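Local coordinates for glycoside hydrolase family protein (PDB 6Q2F) that acts as an alpha-L-rhamnosidase, hydrolysing glycosidic bonds and probably releasing terminal L-rhamnose from its substrates, at residues A643-A648 with D665-T670; K579-A584 with V672-I677; D659-I664 with V715-R720. One frame throughout, in Å; residues are numbered along the deposited sequence.

Contact 1 (A643-A648 with D665-T670); sequences AESMTA and DLEFVT. With NA (sodium ion), chain B.
The carboxylate of Glu667 is the flat group of this contact, and it meets Ser645 with its two oxygens leading. Ser645 lies ahead of these oxygens, not over the middle of the group. Its hydroxyl OG is 2.6 Å from Glu667 OE1. Its CB comes up to the other oxygen, with Ser645 CB 3.2 Å from Glu667 OE2. On the OE1 side the methyl CB of Ala643 also packs, 3.7 Å from Glu667 OE1. On the OE2 side the side chain of selenomethionine Met646 crosses Glu667 at about a right angle, and Met646 CG is 4.0 Å from Glu667 OE2.

The Ser645 hydroxyl has a second possible acceptor within its own strand. Ser645 OG is 2.7 Å from Ala643 O, so its single proton lies within reach of two oxygens. With OG beside the backbone N (chi1 -59°), the hydroxyl lies between Ala643 O and Glu667 OE1. Glu667 reaches the strand with a chain that is extended beyond CG, which lets one helix residue touch three residues of 643-648. All four touching residues are buried.

Glu644 points the other way, into the barrel. Its OE1 binds the sodium ion at 2.6 Å, and Asp503, Ser504, Glu583 and Glu586 complete the site.

Strand 642-649 and helix 657-670 are the first two elements of a beta-alpha-beta unit that ends in strand 674-677. Their short segments run roughly antiparallel, at 153°, with axes 9.8 Å apart. Helix 657-670 lies on the outside of a (beta/alpha)8 barrel. Strand 642-649 sits in the barrel sheet between strands 604-610 and 674-677. Glu667 also touches Leu609 of strand 604-610, while Phe668 packs on helix 712-726.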
ATOM      1  N   ALA A 643      -7.946   5.394  -2.964  1.00 24.02           N
ATOM      2  CA  ALA A 643      -7.566   4.364  -2.018  1.00 23.86           C
ATOM      3  C   ALA A 643      -8.591   3.245  -2.010  1.00 28.51           C
ATOM      4  O   ALA A 643      -9.800   3.482  -2.001  1.00 26.67           O
ATOM      5  CB  ALA A 643      -7.390   4.934  -0.611  1.00 27.65           C
ATOM      6  N   GLU A 644      -8.073   2.029  -2.055  1.00 24.96           N
ATOM      7  CA  GLU A 644      -8.799   0.816  -1.718  1.00 29.90           C
ATOM      8  C   GLU A 644      -9.223   0.907  -0.253  1.00 29.09           C
ATOM      9  O   GLU A 644      -8.402   0.740   0.651  1.00 32.99           O
ATOM     10  CB  GLU A 644      -7.898  -0.385  -2.029  1.00 22.61           C
ATOM     11  CG  GLU A 644      -8.380  -1.723  -1.600  1.00 27.11           C
ATOM     12  CD  GLU A 644      -7.282  -2.756  -1.800  1.00 32.35           C
ATOM     13  OE1 GLU A 644      -6.362  -2.468  -2.597  1.00 31.25           O
ATOM     14  OE2 GLU A 644      -7.316  -3.802  -1.129  1.00 45.37           O
ATOM     15  N   SER A 645     -10.500   1.188  -0.008  1.00 25.61           N
ATOM     16  CA  SER A 645     -10.948   1.765   1.260  1.00 22.38           C
ATOM     17  C   SER A 645     -11.733   0.756   2.089  1.00 30.39           C
ATOM     18  O   SER A 645     -12.755   0.234   1.638  1.00 28.02           O
ATOM     19  CB  SER A 645     -11.802   3.020   1.033  1.00 22.04           C
ATOM     20  OG  SER A 645     -11.109   4.016   0.322  1.00 31.46           O
HETATM   21  N   MSE A 646     -11.261   0.523   3.311  1.00 25.96           N
HETATM   22  CA  MSE A 646     -12.049  -0.071   4.387  1.00 31.13           C
HETATM   23  C   MSE A 646     -12.188  -1.554   4.261  1.00 33.55           C
HETATM   24  O   MSE A 646     -13.206  -2.148   4.667  1.00 35.09           O
HETATM   25  CB  MSE A 646     -13.435   0.578   4.474  1.00 28.67           C
HETATM   26  CG  MSE A 646     -13.316   2.005   4.908  1.00 27.93           C
HETATM   27 SE   MSE A 646     -14.998   2.938   5.153  1.00 38.42          SE
HETATM   28  CE  MSE A 646     -15.310   3.155   3.407  1.00 27.06           C
ATOM     29  N   THR A 647     -11.145  -2.161   3.718  1.00 28.48           N
ATOM     30  CA  THR A 647     -11.052  -3.607   3.761  1.00 26.19           C
ATOM     31  C   THR A 647     -11.149  -4.064   5.207  1.00 28.84           C
ATOM     32  O   THR A 647     -10.574  -3.443   6.109  1.00 30.73           O
ATOM     33  CB  THR A 647      -9.745  -4.084   3.139  1.00 29.83           C
ATOM     34  OG1 THR A 647      -9.657  -3.589   1.802  1.00 39.20           O
ATOM     35  CG2 THR A 647      -9.719  -5.606   3.137  1.00 32.02           C
ATOM     36  N   ALA A 648     -11.907  -5.131   5.427  1.00 33.29           N
ATOM     37  CA  ALA A 648     -12.137  -5.667   6.755  1.00 35.88           C
ATOM     38  C   ALA A 648     -11.979  -7.176   6.717  1.00 37.95           C
ATOM     39  O   ALA A 648     -12.335  -7.829   5.735  1.00 38.61           O
ATOM     40  CB  ALA A 648     -13.531  -5.303   7.270  1.00 36.48           C
ATOM     41  N   ASP A 665     -12.376   9.273   7.253  1.00 25.78           N
ATOM     42  CA  ASP A 665     -11.785  10.535   7.686  1.00 28.16           C
ATOM     43  C   ASP A 665     -10.268  10.416   7.766  1.00 28.43           C
ATOM     44  O   ASP A 665      -9.545  11.354   7.416  1.00 25.73           O
ATOM     45  CB  ASP A 665     -12.391  10.969   9.032  1.00 24.67           C
ATOM     46  CG  ASP A 665     -13.880  11.345   8.922  1.00 30.44           C
ATOM     47  OD1 ASP A 665     -14.409  11.470   7.795  1.00 28.51           O
ATOM     48  OD2 ASP A 665     -14.538  11.527   9.969  1.00 27.34           O
ATOM     49  N   LEU A 666      -9.761   9.258   8.180  1.00 31.10           N
ATOM     50  CA  LEU A 666      -8.319   9.062   8.198  1.00 25.83           C
ATOM     51  C   LEU A 666      -7.751   9.051   6.779  1.00 27.79           C
ATOM     52  O   LEU A 666      -6.698   9.640   6.522  1.00 24.96           O
ATOM     53  CB  LEU A 666      -7.984   7.771   8.950  1.00 27.37           C
ATOM     54  CG  LEU A 666      -6.496   7.401   8.891  1.00 32.91           C
ATOM     55  CD1 LEU A 666      -5.630   8.486   9.607  1.00 30.22           C
ATOM     56  CD2 LEU A 666      -6.243   6.018   9.500  1.00 28.42           C
ATOM     57  N   GLU A 667      -8.448   8.411   5.834  1.00 28.72           N
ATOM     58  CA  GLU A 667      -8.019   8.471   4.441  1.00 26.83           C
ATOM     59  C   GLU A 667      -8.037   9.904   3.928  1.00 32.71           C
ATOM     60  O   GLU A 667      -7.106  10.350   3.239  1.00 29.39           O
ATOM     61  CB  GLU A 667      -8.928   7.609   3.579  1.00 20.54           C
ATOM     62  CG  GLU A 667      -8.850   6.133   3.889  1.00 24.49           C
ATOM     63  CD  GLU A 667      -9.807   5.347   3.034  1.00 29.07           C
ATOM     64  OE1 GLU A 667     -10.025   5.740   1.871  1.00 29.04           O
ATOM     65  OE2 GLU A 667     -10.343   4.347   3.537  1.00 30.14           O
ATOM     66  N   PHE A 668      -9.110  10.634   4.240  1.00 26.71           N
ATOM     67  CA  PHE A 668      -9.229  12.013   3.788  1.00 27.55           C
ATOM     68  C   PHE A 668      -8.072  12.870   4.308  1.00 30.89           C
ATOM     69  O   PHE A 668      -7.424  13.580   3.535  1.00 32.47           O
ATOM     70  CB  PHE A 668     -10.575  12.575   4.231  1.00 29.70           C
ATOM     71  CG  PHE A 668     -11.742  12.095   3.394  1.00 28.80           C
ATOM     72  CD1 PHE A 668     -11.602  11.911   2.027  1.00 25.91           C
ATOM     73  CD2 PHE A 668     -12.976  11.852   3.971  1.00 27.70           C
ATOM     74  CE1 PHE A 668     -12.659  11.499   1.251  1.00 22.86           C
ATOM     75  CE2 PHE A 668     -14.046  11.410   3.204  1.00 32.20           C
ATOM     76  CZ  PHE A 668     -13.887  11.242   1.838  1.00 26.35           C
ATOM     77  N   VAL A 669      -7.785  12.800   5.614  1.00 24.83           N
ATOM     78  CA  VAL A 669      -6.783  13.697   6.189  1.00 23.95           C
ATOM     79  C   VAL A 669      -5.363  13.278   5.797  1.00 27.61           C
ATOM     80  O   VAL A 669      -4.431  14.078   5.912  1.00 27.47           O
ATOM     81  CB  VAL A 669      -6.955  13.772   7.718  1.00 27.79           C
ATOM     82  CG1 VAL A 669      -6.284  12.579   8.419  1.00 24.28           C
ATOM     83  CG2 VAL A 669      -6.431  15.114   8.248  1.00 24.78           C
ATOM     84  N   THR A 670      -5.178  12.058   5.259  1.00 25.14           N
ATOM     85  CA  THR A 670      -3.875  11.656   4.749  1.00 21.76           C
ATOM     86  C   THR A 670      -3.660  12.065   3.298  1.00 30.15           C
ATOM     87  O   THR A 670      -2.520  12.024   2.822  1.00 32.34           O
ATOM     88  CB  THR A 670      -3.701  10.148   4.901  1.00 24.26           C
ATOM     89  OG1 THR A 670      -4.050   9.780   6.239  1.00 25.06           O
ATOM     90  CG2 THR A 670      -2.219   9.724   4.646  1.00 28.02           C
TER
HETATM   91 NA    NA B1201      -4.141  -3.728  -2.943  1.00 37.66          NA

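Contact 2 (K579-A584 with V672-I677); sequences KVYGEA and VNRPVI. With NA (sodium ion), chain B.
Arg674 and Val676 both reach Tyr581 from a strand that is not its neighbour in the sheet. The contact runs through the inside of the barrel. Before these two residues, Asn673 turns into strand 674-677. Its side-chain amide is tied to the backbone of Asn639, Val641 and Leu725.

Arg674 comes next and carries the polar part. Its CG is anti to its backbone N and its second torsion is extended. Together these carry CD to the edge of the Tyr581 ring, in its plane, with Arg674 CD 3.9 Å from Tyr581 CE2. The bend at chi3 then turns the guanidinium to meet the phenol: Arg674 NH1 donates to Tyr581 OH over 3.0 Å. The N-H...O angle is 140°, so the bond is bent, and the oxygen lies 25° out of the guanidinium plane. Ring and guanidinium planes are 38° apart.

Pro675 turns to the other side of the strand, where it packs on Ser645. Val676 points back inward. Its CG2 approaches the ring obliquely, with Val676 CG2 4.5 Å from Tyr581 CE2. This is a loose apolar touch. Two residues after Tyr581, Glu583 OE1 binds the sodium ion at 2.4 Å.

The phenol oxygen also bonds to Glu127, and Arg674 NH2 bonds to the carbonyl of Ser52. An alanine in place of Arg674 is likely to leave Tyr581 OH without this donor, the Ser52 carbonyl without this partner, and a gap at the ring edge.

Arg674 and Tyr581, both buried, thus form a polar chain with Glu127 inside the barrel. The positive charge of Arg674, relayed through the phenol, would probably ease the negative charge of Glu127 nearby.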
ATOM      1  N   LYS A 579      -7.788   5.514 -18.615  1.00 26.50           N
ATOM      2  CA  LYS A 579      -7.016   6.011 -17.481  1.00 24.73           C
ATOM      3  C   LYS A 579      -6.499   4.840 -16.656  1.00 26.83           C
ATOM      4  O   LYS A 579      -6.993   3.717 -16.751  1.00 27.79           O
ATOM      5  CB  LYS A 579      -7.863   6.931 -16.602  1.00 27.52           C
ATOM      6  CG  LYS A 579      -8.490   8.093 -17.320  1.00 46.40           C
ATOM      7  CD  LYS A 579      -9.395   8.896 -16.383  1.00 62.50           C
ATOM      8  CE  LYS A 579     -10.342   9.815 -17.161  1.00 71.56           C
ATOM      9  NZ  LYS A 579     -11.509   9.073 -17.758  1.00 76.76           N
ATOM     10  N   VAL A 580      -5.485   5.115 -15.841  1.00 21.12           N
ATOM     11  CA  VAL A 580      -4.875   4.100 -14.977  1.00 17.24           C
ATOM     12  C   VAL A 580      -5.032   4.524 -13.524  1.00 24.39           C
ATOM     13  O   VAL A 580      -4.549   5.597 -13.133  1.00 23.86           O
ATOM     14  CB  VAL A 580      -3.399   3.878 -15.312  1.00 25.79           C
ATOM     15  CG1 VAL A 580      -2.805   2.769 -14.434  1.00 22.47           C
ATOM     16  CG2 VAL A 580      -3.280   3.536 -16.751  1.00 25.16           C
ATOM     17  N   TYR A 581      -5.730   3.697 -12.744  1.00 23.01           N
ATOM     18  CA  TYR A 581      -5.618   3.681 -11.289  1.00 24.02           C
ATOM     19  C   TYR A 581      -4.413   2.825 -10.915  1.00 24.96           C
ATOM     20  O   TYR A 581      -4.330   1.660 -11.318  1.00 27.48           O
ATOM     21  CB  TYR A 581      -6.869   3.093 -10.650  1.00 23.42           C
ATOM     22  CG  TYR A 581      -8.088   3.961 -10.696  1.00 23.26           C
ATOM     23  CD1 TYR A 581      -8.883   4.013 -11.822  1.00 24.08           C
ATOM     24  CD2 TYR A 581      -8.471   4.700  -9.577  1.00 24.08           C
ATOM     25  CE1 TYR A 581     -10.002   4.812 -11.852  1.00 21.90           C
ATOM     26  CE2 TYR A 581      -9.588   5.467  -9.581  1.00 22.39           C
ATOM     27  CZ  TYR A 581     -10.357   5.531 -10.710  1.00 26.21           C
ATOM     28  OH  TYR A 581     -11.465   6.329 -10.703  1.00 22.40           O
ATOM     29  N   GLY A 582      -3.493   3.377 -10.132  1.00 23.18           N
ATOM     30  CA  GLY A 582      -2.238   2.668  -9.934  1.00 14.94           C
ATOM     31  C   GLY A 582      -1.835   2.545  -8.477  1.00 25.52           C
ATOM     32  O   GLY A 582      -1.447   3.529  -7.840  1.00 22.32           O
ATOM     33  N   GLU A 583      -1.915   1.327  -7.952  1.00 23.51           N
ATOM     34  CA  GLU A 583      -1.371   1.038  -6.640  1.00 24.91           C
ATOM     35  C   GLU A 583       0.094   0.677  -6.805  1.00 28.17           C
ATOM     36  O   GLU A 583       0.603   0.553  -7.917  1.00 26.66           O
ATOM     37  CB  GLU A 583      -2.141  -0.098  -5.959  1.00 18.71           C
ATOM     38  CG  GLU A 583      -3.563   0.215  -5.635  1.00 28.16           C
ATOM     39  CD  GLU A 583      -4.215  -0.845  -4.726  1.00 33.16           C
ATOM     40  OE1 GLU A 583      -3.582  -1.886  -4.442  1.00 29.88           O
ATOM     41  OE2 GLU A 583      -5.362  -0.617  -4.304  1.00 30.45           O
ATOM     42  N   ALA A 584       0.776   0.483  -5.688  1.00 25.69           N
ATOM     43  CA  ALA A 584       2.182   0.122  -5.733  1.00 28.53           C
ATOM     44  C   ALA A 584       2.490  -1.051  -4.816  1.00 29.29           C
ATOM     45  O   ALA A 584       1.956  -2.144  -5.006  1.00 28.86           O
ATOM     46  CB  ALA A 584       3.050   1.343  -5.395  1.00 29.26           C
ATOM     47  N   VAL A 672      -6.183  11.177   0.613  1.00 21.05           N
ATOM     48  CA  VAL A 672      -7.111  10.525  -0.298  1.00 22.82           C
ATOM     49  C   VAL A 672      -8.269  11.463  -0.605  1.00 30.14           C
ATOM     50  O   VAL A 672      -8.804  12.141   0.287  1.00 28.35           O
ATOM     51  CB  VAL A 672      -7.609   9.210   0.315  1.00 22.42           C
ATOM     52  CG1 VAL A 672      -8.696   8.581  -0.570  1.00 22.45           C
ATOM     53  CG2 VAL A 672      -6.424   8.264   0.522  1.00 21.18           C
ATOM     54  N   ASN A 673      -8.657  11.526  -1.884  1.00 23.67           N
ATOM     55  CA  ASN A 673      -9.865  12.255  -2.251  1.00 22.73           C
ATOM     56  C   ASN A 673     -10.704  11.505  -3.281  1.00 22.03           C
ATOM     57  O   ASN A 673     -11.577  12.110  -3.905  1.00 26.84           O
ATOM     58  CB  ASN A 673      -9.500  13.670  -2.769  1.00 19.81           C
ATOM     59  CG  ASN A 673      -8.524  13.633  -3.924  1.00 24.03           C
ATOM     60  OD1 ASN A 673      -8.471  12.666  -4.684  1.00 24.38           O
ATOM     61  ND2 ASN A 673      -7.754  14.698  -4.076  1.00 22.82           N
ATOM     62  N   ARG A 674     -10.437  10.226  -3.516  1.00 19.19           N
ATOM     63  CA  ARG A 674     -11.339   9.369  -4.292  1.00 23.51           C
ATOM     64  C   ARG A 674     -11.347   7.996  -3.649  1.00 22.04           C
ATOM     65  O   ARG A 674     -10.578   7.105  -4.041  1.00 23.57           O
ATOM     66  CB  ARG A 674     -10.925   9.266  -5.763  1.00 25.05           C
ATOM     67  CG  ARG A 674     -11.752   8.235  -6.530  1.00 20.94           C
ATOM     68  CD  ARG A 674     -11.648   8.396  -8.016  1.00 24.89           C
ATOM     69  NE  ARG A 674     -12.269   9.634  -8.481  1.00 24.93           N
ATOM     70  CZ  ARG A 674     -12.269  10.036  -9.748  1.00 26.60           C
ATOM     71  NH1 ARG A 674     -11.679   9.296 -10.683  1.00 28.95           N
ATOM     72  NH2 ARG A 674     -12.852  11.175 -10.077  1.00 28.77           N
ATOM     73  N   PRO A 675     -12.162   7.796  -2.619  1.00 24.48           N
ATOM     74  CA  PRO A 675     -12.242   6.464  -2.023  1.00 22.31           C
ATOM     75  C   PRO A 675     -12.783   5.469  -3.041  1.00 25.81           C
ATOM     76  O   PRO A 675     -13.659   5.786  -3.852  1.00 26.92           O
ATOM     77  CB  PRO A 675     -13.194   6.664  -0.838  1.00 23.94           C
ATOM     78  CG  PRO A 675     -13.020   8.165  -0.478  1.00 22.52           C
ATOM     79  CD  PRO A 675     -12.921   8.799  -1.846  1.00 23.29           C
ATOM     80  N   VAL A 676     -12.212   4.273  -3.034  1.00 22.99           N
ATOM     81  CA  VAL A 676     -12.713   3.156  -3.816  1.00 24.93           C
ATOM     82  C   VAL A 676     -13.043   2.076  -2.791  1.00 29.59           C
ATOM     83  O   VAL A 676     -12.139   1.435  -2.236  1.00 27.00           O
ATOM     84  CB  VAL A 676     -11.707   2.672  -4.873  1.00 29.77           C
ATOM     85  CG1 VAL A 676     -12.361   1.598  -5.773  1.00 21.83           C
ATOM     86  CG2 VAL A 676     -11.221   3.870  -5.722  1.00 19.83           C
ATOM     87  N   ILE A 677     -14.305   1.944  -2.467  1.00 29.01           N
ATOM     88  CA  ILE A 677     -14.692   1.046  -1.418  1.00 29.45           C
ATOM     89  C   ILE A 677     -14.531  -0.412  -1.697  1.00 25.75           C
ATOM     90  O   ILE A 677     -15.026  -0.905  -2.638  1.00 23.78           O
ATOM     91  CB  ILE A 677     -16.114   1.337  -0.934  1.00 29.47           C
ATOM     92  CG1 ILE A 677     -16.226   2.777  -0.502  1.00 32.90           C
ATOM     93  CG2 ILE A 677     -16.495   0.418   0.197  1.00 21.41           C
ATOM     94  CD1 ILE A 677     -17.586   3.367  -0.663  1.00 32.36           C
TER
HETATM   95 NA    NA B1201      -4.141  -3.728  -2.943  1.00 37.66          NA

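Contact 3 (D659-I664 with V715-R720); sequences DLKRFI and VDYIAR
Ile664 lays its CG2 methyl against the edge of the Tyr717 ring, in the ring plane. Ile664 CG2 is 3.8 Å from Tyr717 CE1, and the two side chains slide past each other in opposite directions. CG2 sits between the backbone N and the carbonyl carbon of Ile664, and CG1 is turned well away from a fully anti position (chi1 -149°). The CG1 branch meets the next residue of the other helix: Ile664 CG1 is 4.2 Å from Ile718 CG1, and these side chains cross at about a right angle.

Lys661 approaches the far end of the same ring. Its chain is extended until chi4, where it bends (-56°) and brings the ammonium to the phenol. Lys661 NZ donates to Tyr717 OH over 3.1 Å, and Lys661 CE lies 3.5 Å from the same Tyr717 OH. Both polar ends have a stronger partner in Asp665, one turn after Lys661 and just beyond the segment. Asp665 OD2 forms a salt bridge with Lys661 NZ, and Asp665 OD1 a hydrogen bond with Tyr717 OH. Lysine, tyrosine and aspartate therefore close a small buried polar triangle beside the isoleucines.

The two helix segments run almost parallel, 13° apart, with axes 11.8 Å from each other. That spacing leaves the contact to side chains alone. Helices 657-670 and 712-726 are consecutive helices on the outside of the barrel. Inward, Ile664 rests on Met646 of strand 642-649. Outward, Lys661 and Tyr717 touch Ala961 of strand 961-967, in the antiparallel sheet that follows.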
ATOM      1  N   ASP A 659     -19.779   3.193  12.116  1.00 30.31           N
ATOM      2  CA  ASP A 659     -18.523   2.502  12.374  1.00 33.65           C
ATOM      3  C   ASP A 659     -17.442   2.840  11.365  1.00 35.04           C
ATOM      4  O   ASP A 659     -16.265   2.564  11.619  1.00 36.24           O
ATOM      5  CB  ASP A 659     -18.729   0.993  12.343  1.00 31.47           C
ATOM      6  CG  ASP A 659     -19.803   0.545  13.296  1.00 36.60           C
ATOM      7  OD1 ASP A 659     -19.564   0.669  14.509  1.00 39.48           O
ATOM      8  OD2 ASP A 659     -20.858   0.081  12.824  1.00 36.98           O
ATOM      9  N   LEU A 660     -17.812   3.381  10.211  1.00 32.88           N
ATOM     10  CA  LEU A 660     -16.843   3.575   9.151  1.00 34.38           C
ATOM     11  C   LEU A 660     -16.288   4.983   9.095  1.00 35.87           C
ATOM     12  O   LEU A 660     -15.263   5.193   8.453  1.00 32.70           O
ATOM     13  CB  LEU A 660     -17.473   3.227   7.802  1.00 34.27           C
ATOM     14  CG  LEU A 660     -18.025   1.803   7.723  1.00 35.84           C
ATOM     15  CD1 LEU A 660     -18.754   1.587   6.393  1.00 29.96           C
ATOM     16  CD2 LEU A 660     -16.887   0.799   7.887  1.00 35.90           C
ATOM     17  N   LYS A 661     -16.934   5.945   9.742  1.00 29.39           N
ATOM     18  CA  LYS A 661     -16.597   7.348   9.519  1.00 34.30           C
ATOM     19  C   LYS A 661     -15.129   7.626   9.828  1.00 35.39           C
ATOM     20  O   LYS A 661     -14.427   8.269   9.035  1.00 31.78           O
ATOM     21  CB  LYS A 661     -17.497   8.241  10.372  1.00 21.93           C
ATOM     22  CG  LYS A 661     -17.366   9.716  10.104  1.00 28.11           C
ATOM     23  CD  LYS A 661     -18.091  10.483  11.211  1.00 31.55           C
ATOM     24  CE  LYS A 661     -17.978  11.991  11.050  1.00 34.79           C
ATOM     25  NZ  LYS A 661     -16.555  12.493  10.984  1.00 29.36           N
ATOM     26  N   ARG A 662     -14.649   7.150  10.982  1.00 31.99           N
ATOM     27  CA  ARG A 662     -13.264   7.383  11.380  1.00 30.18           C
ATOM     28  C   ARG A 662     -12.267   6.812  10.372  1.00 31.70           C
ATOM     29  O   ARG A 662     -11.148   7.329  10.260  1.00 31.97           O
ATOM     30  CB  ARG A 662     -13.009   6.778  12.763  1.00 30.18           C
ATOM     31  CG  ARG A 662     -13.417   5.319  12.869  1.00 36.64           C
ATOM     32  CD  ARG A 662     -13.416   4.799  14.317  1.00 39.67           C
ATOM     33  NE  ARG A 662     -12.126   4.194  14.569  1.00 51.51           N
ATOM     34  CZ  ARG A 662     -11.903   2.902  14.757  1.00 47.31           C
ATOM     35  NH1 ARG A 662     -12.902   2.031  14.784  1.00 38.34           N
ATOM     36  NH2 ARG A 662     -10.656   2.492  14.940  1.00 56.20           N
ATOM     37  N   PHE A 663     -12.634   5.745   9.636  1.00 29.20           N
ATOM     38  CA  PHE A 663     -11.695   5.194   8.649  1.00 26.96           C
ATOM     39  C   PHE A 663     -11.565   6.132   7.447  1.00 27.37           C
ATOM     40  O   PHE A 663     -10.456   6.519   7.072  1.00 32.37           O
ATOM     41  CB  PHE A 663     -12.124   3.786   8.204  1.00 22.91           C
ATOM     42  CG  PHE A 663     -12.285   2.815   9.335  1.00 27.19           C
ATOM     43  CD1 PHE A 663     -11.327   2.752  10.334  1.00 26.92           C
ATOM     44  CD2 PHE A 663     -13.389   1.974   9.406  1.00 28.93           C
ATOM     45  CE1 PHE A 663     -11.473   1.880  11.404  1.00 28.09           C
ATOM     46  CE2 PHE A 663     -13.544   1.088  10.473  1.00 33.09           C
ATOM     47  CZ  PHE A 663     -12.587   1.042  11.478  1.00 31.23           C
ATOM     48  N   ILE A 664     -12.701   6.561   6.875  1.00 27.62           N
ATOM     49  CA  ILE A 664     -12.694   7.421   5.691  1.00 31.97           C
ATOM     50  C   ILE A 664     -12.139   8.794   6.025  1.00 31.32           C
ATOM     51  O   ILE A 664     -11.529   9.446   5.175  1.00 28.22           O
ATOM     52  CB  ILE A 664     -14.111   7.519   5.085  1.00 28.52           C
ATOM     53  CG1 ILE A 664     -14.024   7.719   3.571  1.00 34.57           C
ATOM     54  CG2 ILE A 664     -14.977   8.590   5.767  1.00 27.37           C
ATOM     55  CD1 ILE A 664     -13.647   6.428   2.829  1.00 31.73           C
ATOM     56  N   VAL A 715     -22.822   8.018   1.350  1.00 23.92           N
ATOM     57  CA  VAL A 715     -22.055   8.241   0.127  1.00 24.07           C
ATOM     58  C   VAL A 715     -21.951   9.737  -0.167  1.00 24.30           C
ATOM     59  O   VAL A 715     -20.912  10.219  -0.635  1.00 30.03           O
ATOM     60  CB  VAL A 715     -22.678   7.451  -1.039  1.00 21.88           C
ATOM     61  CG1 VAL A 715     -21.914   7.696  -2.338  1.00 18.67           C
ATOM     62  CG2 VAL A 715     -22.700   5.941  -0.709  1.00 19.80           C
ATOM     63  N   ASP A 716     -23.017  10.499   0.127  1.00 28.40           N
ATOM     64  CA  ASP A 716     -22.963  11.949  -0.060  1.00 29.78           C
ATOM     65  C   ASP A 716     -21.900  12.572   0.835  1.00 33.81           C
ATOM     66  O   ASP A 716     -21.227  13.532   0.453  1.00 26.60           O
ATOM     67  CB  ASP A 716     -24.322  12.577   0.253  1.00 33.18           C
ATOM     68  CG  ASP A 716     -25.323  12.456  -0.887  1.00 35.65           C
ATOM     69  OD1 ASP A 716     -24.925  12.283  -2.050  1.00 42.90           O
ATOM     70  OD2 ASP A 716     -26.526  12.595  -0.603  1.00 50.62           O
ATOM     71  N   TYR A 717     -21.761  12.057   2.053  1.00 29.81           N
ATOM     72  CA  TYR A 717     -20.721  12.543   2.949  1.00 28.26           C
ATOM     73  C   TYR A 717     -19.348  12.320   2.344  1.00 27.23           C
ATOM     74  O   TYR A 717     -18.486  13.216   2.377  1.00 25.32           O
ATOM     75  CB  TYR A 717     -20.855  11.831   4.295  1.00 25.30           C
ATOM     76  CG  TYR A 717     -19.707  12.050   5.245  1.00 29.39           C
ATOM     77  CD1 TYR A 717     -18.569  11.235   5.207  1.00 21.74           C
ATOM     78  CD2 TYR A 717     -19.758  13.070   6.183  1.00 24.53           C
ATOM     79  CE1 TYR A 717     -17.529  11.434   6.101  1.00 23.91           C
ATOM     80  CE2 TYR A 717     -18.731  13.271   7.071  1.00 25.75           C
ATOM     81  CZ  TYR A 717     -17.622  12.461   7.022  1.00 25.46           C
ATOM     82  OH  TYR A 717     -16.626  12.676   7.927  1.00 25.36           O
ATOM     83  N   ILE A 718     -19.136  11.139   1.761  1.00 27.40           N
ATOM     84  CA  ILE A 718     -17.866  10.850   1.105  1.00 26.22           C
ATOM     85  C   ILE A 718     -17.695  11.706  -0.140  1.00 27.30           C
ATOM     86  O   ILE A 718     -16.607  12.244  -0.394  1.00 25.70           O
ATOM     87  CB  ILE A 718     -17.786   9.355   0.774  1.00 24.48           C
ATOM     88  CG1 ILE A 718     -17.813   8.527   2.072  1.00 25.51           C
ATOM     89  CG2 ILE A 718     -16.539   9.065  -0.094  1.00 18.41           C
ATOM     90  CD1 ILE A 718     -18.066   7.006   1.845  1.00 27.64           C
ATOM     91  N   ALA A 719     -18.762  11.861  -0.930  1.00 20.97           N
ATOM     92  CA  ALA A 719     -18.671  12.662  -2.148  1.00 20.36           C
ATOM     93  C   ALA A 719     -18.434  14.136  -1.835  1.00 26.39           C
ATOM     94  O   ALA A 719     -17.700  14.815  -2.559  1.00 27.36           O
ATOM     95  CB  ALA A 719     -19.943  12.503  -2.978  1.00 20.20           C
ATOM     96  N   ARG A 720     -19.067  14.662  -0.781  1.00 29.96           N
ATOM     97  CA  ARG A 720     -18.869  16.071  -0.454  1.00 27.39           C
ATOM     98  C   ARG A 720     -17.467  16.313   0.069  1.00 29.02           C
ATOM     99  O   ARG A 720     -16.841  17.330  -0.245  1.00 26.27           O
ATOM    100  CB  ARG A 720     -19.892  16.549   0.579  1.00 24.34           C
ATOM    101  CG  ARG A 720     -21.281  16.589   0.042  1.00 25.84           C
ATOM    102  CD  ARG A 720     -22.232  17.298   0.986  1.00 26.44           C
ATOM    103  NE  ARG A 720     -23.554  17.390   0.394  1.00 28.58           N
ATOM    104  CZ  ARG A 720     -24.606  16.737   0.862  1.00 32.42           C
ATOM    105  NH1 ARG A 720     -24.474  15.966   1.931  1.00 31.18           N
ATOM    106  NH2 ARG A 720     -25.781  16.855   0.269  1.00 35.03           N
TER

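How the contacts relate
The three contacts step outward from the barrel interior to its outer helices. Contacts 1 and 2 share the sodium site, where Glu644 OE1 comes within 2.7 Å of Glu583 OE2. The metal probably offsets this closeness of like charges. The site lies toward the C-terminal ends of the barrel strands, consistent with a place in or near the active site. Ala643 O and Val676 N, 2.7 Å apart, join the strands of contacts 1 and 2. Contacts 1 and 3 both use helix 657-670, with centres about 9 Å apart, and Met646 CE packs 3.7 Å from Ile664 CD1. Pro675 CB, also 3.7 Å from Ile664 CD1, links contacts 2 and 3, whose centres are about 16 Å apart.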